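Local coordinates for protein Sso-CP2 metallo-carboxypetidase (Sulfolobus solfataricus, PDB 4MMO) that probably acts as a zinc-dependent metallo-carboxypeptidase of the M20 family, removing residues from the C-terminal end of peptides, at residues G171-V176 with Y367-Q372. Sequence-based numbering, arbitrary orientation.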
# COMPACT_ATOMS: atom_id res chain seq x y z
N GLY A 171 12.70 -28.61 -20.45
CA GLY A 171 12.46 -29.93 -19.90
C GLY A 171 13.73 -30.63 -19.45
O GLY A 171 13.72 -31.84 -19.20
N ARG A 172 14.82 -29.88 -19.34
CA ARG A 172 16.08 -30.43 -18.88
C ARG A 172 16.18 -30.32 -17.37
O ARG A 172 15.75 -29.32 -16.79
CB ARG A 172 17.24 -29.67 -19.52
CG ARG A 172 17.30 -29.80 -21.03
CD ARG A 172 18.15 -28.71 -21.65
NE ARG A 172 17.57 -27.39 -21.42
CZ ARG A 172 18.03 -26.26 -21.95
NH1 ARG A 172 19.07 -26.28 -22.78
NH2 ARG A 172 17.43 -25.11 -21.67
N PRO A 173 16.73 -31.35 -16.71
CA PRO A 173 16.90 -31.25 -15.25
C PRO A 173 17.86 -30.13 -14.88
O PRO A 173 18.76 -29.81 -15.66
CB PRO A 173 17.47 -32.61 -14.86
CG PRO A 173 18.12 -33.13 -16.11
CD PRO A 173 17.29 -32.61 -17.24
N GLN A 174 17.68 -29.54 -13.70
CA GLN A 174 18.50 -28.42 -13.25
C GLN A 174 19.33 -28.78 -12.02
O GLN A 174 18.86 -29.45 -11.10
CB GLN A 174 17.63 -27.20 -12.96
CG GLN A 174 16.98 -26.62 -14.20
CD GLN A 174 16.16 -25.39 -13.90
OE1 GLN A 174 16.41 -24.32 -14.44
NE2 GLN A 174 15.16 -25.54 -13.03
N ILE A 175 20.58 -28.32 -12.03
CA ILE A 175 21.51 -28.52 -10.92
C ILE A 175 21.89 -27.14 -10.42
O ILE A 175 22.39 -26.31 -11.18
CB ILE A 175 22.80 -29.25 -11.37
CG1 ILE A 175 22.46 -30.53 -12.16
CG2 ILE A 175 23.68 -29.58 -10.17
CD1 ILE A 175 21.74 -31.58 -11.38
N VAL A 176 21.64 -26.89 -9.14
CA VAL A 176 21.83 -25.57 -8.57
C VAL A 176 22.83 -25.61 -7.41
O VAL A 176 22.63 -26.32 -6.43
CB VAL A 176 20.48 -25.00 -8.10
CG1 VAL A 176 20.63 -23.55 -7.67
CG2 VAL A 176 19.45 -25.12 -9.22
N TYR A 367 17.20 -38.67 -17.64
CA TYR A 367 16.43 -37.77 -18.49
C TYR A 367 16.92 -37.76 -19.94
O TYR A 367 16.19 -37.37 -20.84
CB TYR A 367 16.44 -36.35 -17.91
CG TYR A 367 15.71 -36.25 -16.60
CD1 TYR A 367 14.32 -36.11 -16.56
CD2 TYR A 367 16.39 -36.31 -15.39
CE1 TYR A 367 13.64 -36.03 -15.36
CE2 TYR A 367 15.72 -36.23 -14.18
CZ TYR A 367 14.34 -36.09 -14.18
OH TYR A 367 13.67 -36.00 -12.98
N GLY A 368 18.16 -38.20 -20.14
CA GLY A 368 18.70 -38.36 -21.48
C GLY A 368 18.99 -37.05 -22.19
O GLY A 368 19.11 -37.01 -23.41
N THR A 369 19.09 -35.97 -21.42
CA THR A 369 19.50 -34.67 -21.97
C THR A 369 20.60 -34.07 -21.11
O THR A 369 20.99 -34.65 -20.10
CB THR A 369 18.31 -33.70 -22.07
OG1 THR A 369 18.76 -32.46 -22.64
CG2 THR A 369 17.70 -33.44 -20.70
N GLU A 370 21.09 -32.91 -21.51
CA GLU A 370 22.19 -32.27 -20.79
C GLU A 370 21.66 -31.47 -19.60
O GLU A 370 20.88 -30.53 -19.78
CB GLU A 370 22.96 -31.34 -21.73
CG GLU A 370 24.35 -30.96 -21.23
CD GLU A 370 25.29 -32.14 -21.17
OE1 GLU A 370 25.17 -33.05 -22.03
OE2 GLU A 370 26.16 -32.17 -20.27
N PRO A 371 22.06 -31.84 -18.37
CA PRO A 371 21.61 -31.07 -17.20
C PRO A 371 22.11 -29.63 -17.23
O PRO A 371 23.26 -29.38 -17.57
CB PRO A 371 22.25 -31.81 -16.02
CG PRO A 371 22.51 -33.19 -16.52
CD PRO A 371 22.85 -33.02 -17.97
N GLN A 372 21.23 -28.69 -16.87
CA GLN A 372 21.60 -27.28 -16.82
C GLN A 372 22.08 -26.92 -15.42
O GLN A 372 21.36 -27.07 -14.44
CB GLN A 372 20.41 -26.42 -17.23
CG GLN A 372 19.90 -26.73 -18.63
CD GLN A 372 20.97 -26.54 -19.69
OE1 GLN A 372 21.45 -25.43 -19.91
NE2 GLN A 372 21.37 -27.64 -20.33
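Pro173 and Gln372 start a short parallel pairing between strands 174-176 and 372-374. Gln372 N donates to Pro173 O at 3.0 Å. Ile175 N returns a straighter bond to Gln372 O at 2.8 Å, with an N-H...O angle of 172°. Gln372 thus bonds to the two residues that flank its parallel partner, Gln174, and the Ile175 backbone carries the ladder on to Ile374.

The tight side is apolar. The Pro173 ring packs against the other segment: its CG lies 3.7 Å from Tyr367 CD2, and its CD lies 3.6 Å from Thr369 CG2. The proline and the tyrosine meet obliquely. Pro371 CB packs alongside Ile175 CG1 at 4.1 Å. Ala363 and Met359 of helix 354-367 cover this layer.

The polar side is nearer the solvent, and Glu370 is exposed there, turning away to Lys364. The side chains of Arg172 and Gln372 still stack closely. Gln372 CD sits against one guanidinium face, toward its rim, and the two planes are only 18° apart. The bend at chi2 (-59°) folds the Gln372 amide back over its own segment, where NE2 donates to Glu370 O at 3.0 Å. The carbonyl takes this bond from above its plane. Arg172 NH2 makes salt bridges to Asp168 and Asp249, which probably hold the guanidinium against the amide. A leucine in place of Gln372 would probably leave Glu370 O without this donor and the guanidinium without its flat polar cover.

The Gln174 side chain is about 13 Å from the zinc ion. The contact forms a small two-stranded parallel sheet. Between its strands the chain builds the antiparallel sheet that includes 178-190 and 337-348, consistent with the M20 plan of a zinc-binding catalytic domain interrupted by an inserted domain.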